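Local coordinates for protein putative Phosphate (Eubacterium rectale, PDB 3DAO) that probably hydrolyses phosphate esters, as a member of the haloacid dehalogenase-like hydrolase family, at residues Val210-Ala215 with Asn236-Glu241; Glu241-Ala246 with Ile260-His265. All coordinates share one frame; numbering follows the deposited sequence.

How the contacts relate
Helix 240-245 is common to both contacts: contact 1 joins its start and the turn before it to the beginning of helix 212-222, and contact 2 joins its C-terminal half to the end of helix 257-262. Glu241 belongs to both. Both are partly buried, but the centre of contact 1 is about 9 Å from the centre of the chain, that of contact 2 about 18 Å. Charge and ordered water dominate contact 1, close to the probable active site, whereas contact 2 combines packing of two alanines on Leu243 and the Gln244 chain with an exposed lysine bonded to backbone carbonyls. Trp213 and Ile240 of contact 1 pack on Met242, Asn245 and Ala262 of contact 2.

Contact 1: residues Val210-Ala215 with Asn236-Glu241; sequences VSKWTA and NLNDIE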
ATOM      1  N   VAL A 210       3.924  -6.728   8.554  1.00 19.94           N
ATOM      2  CA  VAL A 210       3.573  -5.530   7.774  1.00 19.22           C
ATOM      3  C   VAL A 210       2.084  -5.489   7.483  1.00 18.39           C
ATOM      4  O   VAL A 210       1.457  -6.491   7.146  1.00 16.71           O
ATOM      5  CB  VAL A 210       4.348  -5.450   6.444  1.00 17.17           C
ATOM      6  CG1 VAL A 210       3.633  -4.507   5.412  1.00 18.72           C
ATOM      7  CG2 VAL A 210       5.765  -5.020   6.690  1.00 16.77           C
ATOM      8  N   SER A 211       1.523  -4.295   7.646  1.00 19.02           N
ATOM      9  CA  SER A 211       0.148  -4.055   7.232  1.00 18.73           C
ATOM     10  C   SER A 211      -0.178  -2.571   7.274  1.00 18.24           C
ATOM     11  O   SER A 211       0.535  -1.782   7.872  1.00 19.23           O
ATOM     12  CB  SER A 211      -0.843  -4.759   8.141  1.00 18.55           C
ATOM     13  OG  SER A 211      -0.909  -4.157   9.450  1.00 17.90           O
ATOM     14  N   LYS A 212      -1.312  -2.235   6.688  1.00 18.23           N
ATOM     15  CA  LYS A 212      -1.790  -0.849   6.755  1.00 16.91           C
ATOM     16  C   LYS A 212      -2.038  -0.460   8.218  1.00 16.82           C
ATOM     17  O   LYS A 212      -1.662   0.632   8.670  1.00 18.89           O
ATOM     18  CB  LYS A 212      -3.074  -0.657   5.926  1.00 16.99           C
ATOM     19  CG  LYS A 212      -2.870  -0.586   4.444  1.00 16.12           C
ATOM     20  CD  LYS A 212      -4.247  -0.484   3.752  1.00 18.94           C
ATOM     21  CE  LYS A 212      -4.106  -0.130   2.306  1.00 24.30           C
ATOM     22  NZ  LYS A 212      -5.428  -0.299   1.626  1.00 26.00           N
ATOM     23  N   TRP A 213      -2.595  -1.372   9.005  1.00 16.34           N
ATOM     24  CA  TRP A 213      -2.899  -1.041  10.418  1.00 17.10           C
ATOM     25  C   TRP A 213      -1.635  -0.905  11.253  1.00 16.92           C
ATOM     26  O   TRP A 213      -1.528  -0.041  12.111  1.00 21.28           O
ATOM     27  CB  TRP A 213      -3.859  -2.035  11.081  1.00 17.43           C
ATOM     28  CG  TRP A 213      -4.146  -1.608  12.477  1.00 18.11           C
ATOM     29  CD1 TRP A 213      -3.689  -2.196  13.616  1.00 23.94           C
ATOM     30  CD2 TRP A 213      -4.837  -0.420  12.892  1.00 18.62           C
ATOM     31  NE1 TRP A 213      -4.104  -1.481  14.727  1.00 25.53           N
ATOM     32  CE2 TRP A 213      -4.824  -0.395  14.307  1.00 23.72           C
ATOM     33  CE3 TRP A 213      -5.507   0.592  12.214  1.00 18.06           C
ATOM     34  CZ2 TRP A 213      -5.425   0.616  15.038  1.00 26.46           C
ATOM     35  CZ3 TRP A 213      -6.123   1.610  12.968  1.00 24.08           C
ATOM     36  CH2 TRP A 213      -6.073   1.608  14.341  1.00 25.07           C
ATOM     37  N   THR A 214      -0.649  -1.735  10.983  1.00 16.60           N
ATOM     38  CA  THR A 214       0.638  -1.617  11.687  1.00 17.80           C
ATOM     39  C   THR A 214       1.242  -0.227  11.504  1.00 17.53           C
ATOM     40  O   THR A 214       1.652   0.471  12.463  1.00 17.61           O
ATOM     41  CB  THR A 214       1.658  -2.695  11.224  1.00 18.17           C
ATOM     42  OG1 THR A 214       1.138  -3.986  11.559  1.00 18.78           O
ATOM     43  CG2 THR A 214       3.020  -2.526  11.937  1.00 19.55           C
ATOM     44  N   ALA A 215       1.276   0.173  10.241  1.00 16.21           N
ATOM     45  CA  ALA A 215       1.853   1.455   9.867  1.00 15.46           C
ATOM     46  C   ALA A 215       1.008   2.594  10.431  1.00 16.27           C
ATOM     47  O   ALA A 215       1.545   3.582  10.906  1.00 17.23           O
ATOM     48  CB  ALA A 215       1.975   1.617   8.340  1.00 15.11           C
ATOM     49  N   ASN A 236     -11.410  -2.278   0.493  1.00 22.76           N
ATOM     50  CA  ASN A 236     -10.705  -3.541   0.226  1.00 25.84           C
ATOM     51  C   ASN A 236     -10.679  -4.450   1.430  1.00 24.78           C
ATOM     52  O   ASN A 236     -10.707  -4.007   2.558  1.00 21.01           O
ATOM     53  CB  ASN A 236      -9.257  -3.150  -0.146  1.00 26.68           C
ATOM     54  CG  ASN A 236      -8.457  -4.266  -0.796  1.00 31.93           C
ATOM     55  OD1 ASN A 236      -8.183  -5.327  -0.208  1.00 34.91           O
ATOM     56  ND2 ASN A 236      -8.014  -3.997  -2.013  1.00 36.77           N
ATOM     57  N   LEU A 237     -10.612  -5.752   1.173  1.00 25.32           N
ATOM     58  CA  LEU A 237     -10.511  -6.700   2.285  1.00 25.19           C
ATOM     59  C   LEU A 237      -9.289  -6.350   3.125  1.00 23.92           C
ATOM     60  O   LEU A 237      -9.319  -6.524   4.330  1.00 25.03           O
ATOM     61  CB  LEU A 237     -10.398  -8.147   1.799  1.00 25.67           C
ATOM     62  CG  LEU A 237     -11.643  -8.765   1.153  1.00 26.22           C
ATOM     63  CD1 LEU A 237     -11.268 -10.137   0.520  1.00 28.41           C
ATOM     64  CD2 LEU A 237     -12.779  -8.910   2.151  1.00 26.27           C
ATOM     65  N   ASN A 238      -8.237  -5.817   2.496  1.00 24.41           N
ATOM     66  CA  ASN A 238      -7.009  -5.460   3.254  1.00 25.44           C
ATOM     67  C   ASN A 238      -7.195  -4.200   4.145  1.00 25.35           C
ATOM     68  O   ASN A 238      -6.306  -3.810   4.894  1.00 28.20           O
ATOM     69  CB  ASN A 238      -5.746  -5.357   2.372  1.00 24.80           C
ATOM     70  CG  ASN A 238      -5.696  -4.106   1.480  1.00 30.13           C
ATOM     71  OD1 ASN A 238      -6.325  -3.090   1.750  1.00 29.30           O
ATOM     72  ND2 ASN A 238      -4.884  -4.179   0.420  1.00 31.19           N
ATOM     73  N   ASP A 239      -8.380  -3.607   4.077  1.00 23.79           N
ATOM     74  CA  ASP A 239      -8.706  -2.414   4.889  1.00 21.60           C
ATOM     75  C   ASP A 239      -9.498  -2.792   6.115  1.00 21.21           C
ATOM     76  O   ASP A 239      -9.793  -1.966   6.970  1.00 19.66           O
ATOM     77  CB  ASP A 239      -9.581  -1.437   4.081  1.00 21.06           C
ATOM     78  CG  ASP A 239      -8.818  -0.736   2.987  1.00 21.63           C
ATOM     79  OD1 ASP A 239      -7.647  -0.350   3.203  1.00 25.59           O
ATOM     80  OD2 ASP A 239      -9.392  -0.566   1.901  1.00 19.78           O
ATOM     81  N   ILE A 240      -9.842  -4.064   6.197  1.00 21.05           N
ATOM     82  CA  ILE A 240     -10.729  -4.521   7.276  1.00 19.72           C
ATOM     83  C   ILE A 240     -10.212  -4.228   8.693  1.00 19.77           C
ATOM     84  O   ILE A 240     -10.947  -3.763   9.565  1.00 18.89           O
ATOM     85  CB  ILE A 240     -11.129  -6.011   7.101  1.00 20.02           C
ATOM     86  CG1 ILE A 240     -12.201  -6.100   6.014  1.00 18.96           C
ATOM     87  CG2 ILE A 240     -11.633  -6.604   8.415  1.00 20.62           C
ATOM     88  CD1 ILE A 240     -12.616  -7.540   5.586  1.00 25.55           C
ATOM     89  N   GLU A 241      -8.945  -4.502   8.919  1.00 20.96           N
ATOM     90  CA  GLU A 241      -8.378  -4.299  10.258  1.00 20.40           C
ATOM     91  C   GLU A 241      -8.470  -2.819  10.657  1.00 19.71           C
ATOM     92  O   GLU A 241      -8.892  -2.495  11.772  1.00 20.28           O
ATOM     93  CB  GLU A 241      -6.930  -4.818  10.316  1.00 20.99           C
ATOM     94  CG  GLU A 241      -6.322  -4.698  11.690  1.00 24.17           C
ATOM     95  CD  GLU A 241      -4.932  -5.307  11.804  1.00 25.93           C
ATOM     96  OE1 GLU A 241      -4.176  -5.298  10.790  1.00 23.24           O
ATOM     97  OE2 GLU A 241      -4.621  -5.781  12.933  1.00 28.82           O
TER
HETATM   98  O   HOH W   1      -1.757  -6.001  11.120  1.00 30.77           O
HETATM   99  O   HOH W   2      -3.243  -4.102   5.107  1.00 24.48           O
HETATM  100  O   HOH W   3      -4.103  -3.864   8.323  1.00 24.66           O
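Asn238 is tied to Lys212 directly and through a water: Asn238 OD1 accepts from Lys212 NZ at 2.9 Å, with the ammonium tilted 33° from the carbonyl plane, and water 2 links Asn238 O to Lys212 N. An Asx turn, Asn236 OD1 accepting from Asn238 N, shapes the backbone here. Asp239 follows, its OD1 in a salt bridge with Lys212 NZ at 2.7 Å on the syn side of the carboxylate, 27° out of its plane. Its other oxygen, OD2, takes Asn236 N on the anti side and also Asp235 N, so both oxygens are engaged. The run from Asp235 to Asp239 fits motif IV of HAD phosphatases, and Lys212 fits the motif III lysine; the extended Lys212 chain also brings NZ into a salt bridge with Asp27. A methionine in place of Lys212 would probably leave the close carboxylates of Asp27 and Asp239 without their shared positive partner. Glu241 stretches out, CG anti to the backbone N (chi1 -177°), and crosses Trp213 at about a right angle, Glu241 OE1 lying 3.3 Å from Trp213 CB. Water 3 donates to OE1 and accepts from Trp213 N, while water 1 joins OE1 to Ser211 OG, the N-cap oxygen that accepts from Thr214 N at 2.9 Å.

Contact 2: residues Glu241-Ala246 with Ile260-His265; sequences EMLQNA and IAAAKH
Two successive beta-alpha-beta crossovers of the Rossmann-like HAD core lie side by side here: helix 240-245, between strands 230-234 and 248-252, rests its C-terminal half against the end of helix 257-262, which leads on to strand 265-267. The backbones come close at the small residues Ala262 and Ala263, with Leu243 CA and Ala263 CA 4.9 Å apart. The methyl group of Ala262 is pointed at helix 240-245 and touches two residues there, its CB standing 3.8 Å from Gln244 CG and 4.1 Å from Leu243 CB. Although the CB of Gln244 heads away from the partner, its CG, set beside the backbone N (chi1 -70°), still lies against that methyl. Leu243 reaches on with one branch, CD1 being 4.3 Å from Ala263 CB. Beyond the helix end Lys264 takes over. Its chain bends at chi2 (63°) and then runs straight to the carbonyls at and just past the end of helix 240-245. Lys264 NZ donates to Ala246 O at 2.7 Å, nearly along the C=O axis, and weakly to Leu243 O at 3.3 Å; Gln244 O is also near, but at a poor angle. Ser249 OG is hydrogen-bonded to both Leu243 O and Lys264 N, tying the two segments to strand 248-252. Placed among carbonyls at the C-terminal end of a helix, the lysine charge would probably be favoured by the helix dipole.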
ATOM      1  N   GLU A 241      -8.945  -4.502   8.919  1.00 20.96           N
ATOM      2  CA  GLU A 241      -8.378  -4.299  10.258  1.00 20.40           C
ATOM      3  C   GLU A 241      -8.470  -2.819  10.657  1.00 19.71           C
ATOM      4  O   GLU A 241      -8.892  -2.495  11.772  1.00 20.28           O
ATOM      5  CB  GLU A 241      -6.930  -4.818  10.316  1.00 20.99           C
ATOM      6  CG  GLU A 241      -6.322  -4.698  11.690  1.00 24.17           C
ATOM      7  CD  GLU A 241      -4.932  -5.307  11.804  1.00 25.93           C
ATOM      8  OE1 GLU A 241      -4.176  -5.298  10.790  1.00 23.24           O
ATOM      9  OE2 GLU A 241      -4.621  -5.781  12.933  1.00 28.82           O
HETATM   10  N   MSE A 242      -8.141  -1.914   9.737  1.00 20.66           N
HETATM   11  CA  MSE A 242      -8.184  -0.473  10.084  1.00 19.49           C
HETATM   12  C   MSE A 242      -9.638  -0.029  10.258  1.00 20.21           C
HETATM   13  O   MSE A 242      -9.971   0.741  11.164  1.00 18.69           O
HETATM   14  CB  MSE A 242      -7.360   0.432   9.125  1.00 19.43           C
HETATM   15  CG  MSE A 242      -7.881   0.682   7.799  1.00 19.39           C
HETATM   16 SE   MSE A 242      -6.659   1.969   6.963  1.00 23.53          SE
HETATM   17  CE  MSE A 242      -7.620   2.279   5.285  1.00 24.99           C
ATOM     18  N   LEU A 243     -10.517  -0.562   9.420  1.00 19.82           N
ATOM     19  CA  LEU A 243     -11.953  -0.190   9.519  1.00 19.83           C
ATOM     20  C   LEU A 243     -12.520  -0.641  10.869  1.00 19.73           C
ATOM     21  O   LEU A 243     -13.338   0.017  11.489  1.00 19.14           O
ATOM     22  CB  LEU A 243     -12.758  -0.775   8.356  1.00 19.42           C
ATOM     23  CG  LEU A 243     -12.420  -0.287   6.941  1.00 22.17           C
ATOM     24  CD1 LEU A 243     -13.162  -1.125   5.861  1.00 16.05           C
ATOM     25  CD2 LEU A 243     -12.701   1.206   6.758  1.00 20.47           C
ATOM     26  N   GLN A 244     -12.076  -1.794  11.324  1.00 21.06           N
ATOM     27  CA  GLN A 244     -12.533  -2.353  12.621  1.00 20.91           C
ATOM     28  C   GLN A 244     -11.974  -1.664  13.824  1.00 22.65           C
ATOM     29  O   GLN A 244     -12.654  -1.491  14.839  1.00 22.80           O
ATOM     30  CB  GLN A 244     -12.145  -3.826  12.759  1.00 22.62           C
ATOM     31  CG  GLN A 244     -12.920  -4.723  11.831  1.00 22.99           C
ATOM     32  CD  GLN A 244     -12.520  -6.186  11.949  1.00 27.34           C
ATOM     33  OE1 GLN A 244     -11.422  -6.526  12.394  1.00 31.65           O
ATOM     34  NE2 GLN A 244     -13.396  -7.048  11.511  1.00 23.31           N
ATOM     35  N   ASN A 245     -10.724  -1.253  13.718  1.00 21.32           N
ATOM     36  CA  ASN A 245     -10.016  -0.683  14.872  1.00 21.35           C
ATOM     37  C   ASN A 245     -10.230   0.819  15.068  1.00 21.03           C
ATOM     38  O   ASN A 245     -10.080   1.334  16.186  1.00 22.07           O
ATOM     39  CB  ASN A 245      -8.519  -0.986  14.782  1.00 18.86           C
ATOM     40  CG  ASN A 245      -8.209  -2.457  14.983  1.00 27.79           C
ATOM     41  OD1 ASN A 245      -9.081  -3.224  15.386  1.00 28.56           O
ATOM     42  ND2 ASN A 245      -6.973  -2.850  14.712  1.00 24.78           N
ATOM     43  N   ALA A 246     -10.531   1.506  13.977  1.00 19.78           N
ATOM     44  CA  ALA A 246     -10.782   2.967  13.997  1.00 20.38           C
ATOM     45  C   ALA A 246     -12.104   3.248  14.728  1.00 21.37           C
ATOM     46  O   ALA A 246     -13.074   2.513  14.573  1.00 23.50           O
ATOM     47  CB  ALA A 246     -10.833   3.533  12.573  1.00 18.47           C
ATOM     48  N   ILE A 260     -17.931  -3.883   4.181  1.00 22.31           N
ATOM     49  CA  ILE A 260     -19.048  -3.100   4.679  1.00 22.41           C
ATOM     50  C   ILE A 260     -19.288  -3.431   6.142  1.00 22.27           C
ATOM     51  O   ILE A 260     -19.469  -2.553   6.971  1.00 22.33           O
ATOM     52  CB  ILE A 260     -20.331  -3.318   3.857  1.00 22.07           C
ATOM     53  CG1 ILE A 260     -20.137  -2.676   2.476  1.00 24.68           C
ATOM     54  CG2 ILE A 260     -21.553  -2.741   4.639  1.00 25.81           C
ATOM     55  CD1 ILE A 260     -21.227  -3.008   1.442  1.00 25.88           C
ATOM     56  N   ALA A 261     -19.179  -4.711   6.477  1.00 23.23           N
ATOM     57  CA  ALA A 261     -19.497  -5.163   7.839  1.00 21.73           C
ATOM     58  C   ALA A 261     -18.441  -4.738   8.828  1.00 21.41           C
ATOM     59  O   ALA A 261     -18.718  -4.548  10.023  1.00 21.68           O
ATOM     60  CB  ALA A 261     -19.665  -6.699   7.898  1.00 22.83           C
ATOM     61  N   ALA A 262     -17.229  -4.568   8.325  1.00 20.94           N
ATOM     62  CA  ALA A 262     -16.098  -4.183   9.191  1.00 20.67           C
ATOM     63  C   ALA A 262     -16.212  -2.724   9.582  1.00 20.90           C
ATOM     64  O   ALA A 262     -15.767  -2.313  10.659  1.00 20.06           O
ATOM     65  CB  ALA A 262     -14.764  -4.395   8.468  1.00 21.71           C
ATOM     66  N   ALA A 263     -16.761  -1.947   8.659  1.00 20.97           N
ATOM     67  CA  ALA A 263     -16.844  -0.464   8.820  1.00 21.49           C
ATOM     68  C   ALA A 263     -18.007  -0.035   9.682  1.00 23.18           C
ATOM     69  O   ALA A 263     -19.045  -0.695   9.703  1.00 21.72           O
ATOM     70  CB  ALA A 263     -16.975   0.184   7.457  1.00 20.36           C
ATOM     71  N   LYS A 264     -17.895   1.106  10.361  1.00 20.96           N
ATOM     72  CA  LYS A 264     -19.044   1.561  11.155  1.00 21.89           C
ATOM     73  C   LYS A 264     -20.191   2.032  10.260  1.00 22.77           C
ATOM     74  O   LYS A 264     -21.353   1.883  10.622  1.00 23.55           O
ATOM     75  CB  LYS A 264     -18.677   2.678  12.149  1.00 23.28           C
ATOM     76  CG  LYS A 264     -17.975   2.237  13.440  1.00 26.52           C
ATOM     77  CD  LYS A 264     -16.617   1.594  13.237  1.00 30.29           C
ATOM     78  CE  LYS A 264     -15.976   1.270  14.589  1.00 29.47           C
ATOM     79  NZ  LYS A 264     -14.761   0.400  14.477  1.00 27.72           N
ATOM     80  N   HIS A 265     -19.874   2.594   9.094  1.00 21.26           N
ATOM     81  CA  HIS A 265     -20.886   3.078   8.140  1.00 20.23           C
ATOM     82  C   HIS A 265     -20.445   2.885   6.724  1.00 20.55           C
ATOM     83  O   HIS A 265     -19.298   2.501   6.440  1.00 20.77           O
ATOM     84  CB  HIS A 265     -21.111   4.598   8.318  1.00 20.86           C
ATOM     85  CG  HIS A 265     -21.370   5.006   9.726  1.00 21.63           C
ATOM     86  ND1 HIS A 265     -22.594   4.823  10.338  1.00 21.95           N
ATOM     87  CD2 HIS A 265     -20.561   5.581  10.653  1.00 24.06           C
ATOM     88  CE1 HIS A 265     -22.519   5.268  11.582  1.00 26.39           C
ATOM     89  NE2 HIS A 265     -21.298   5.725  11.800  1.00 24.47           N
TER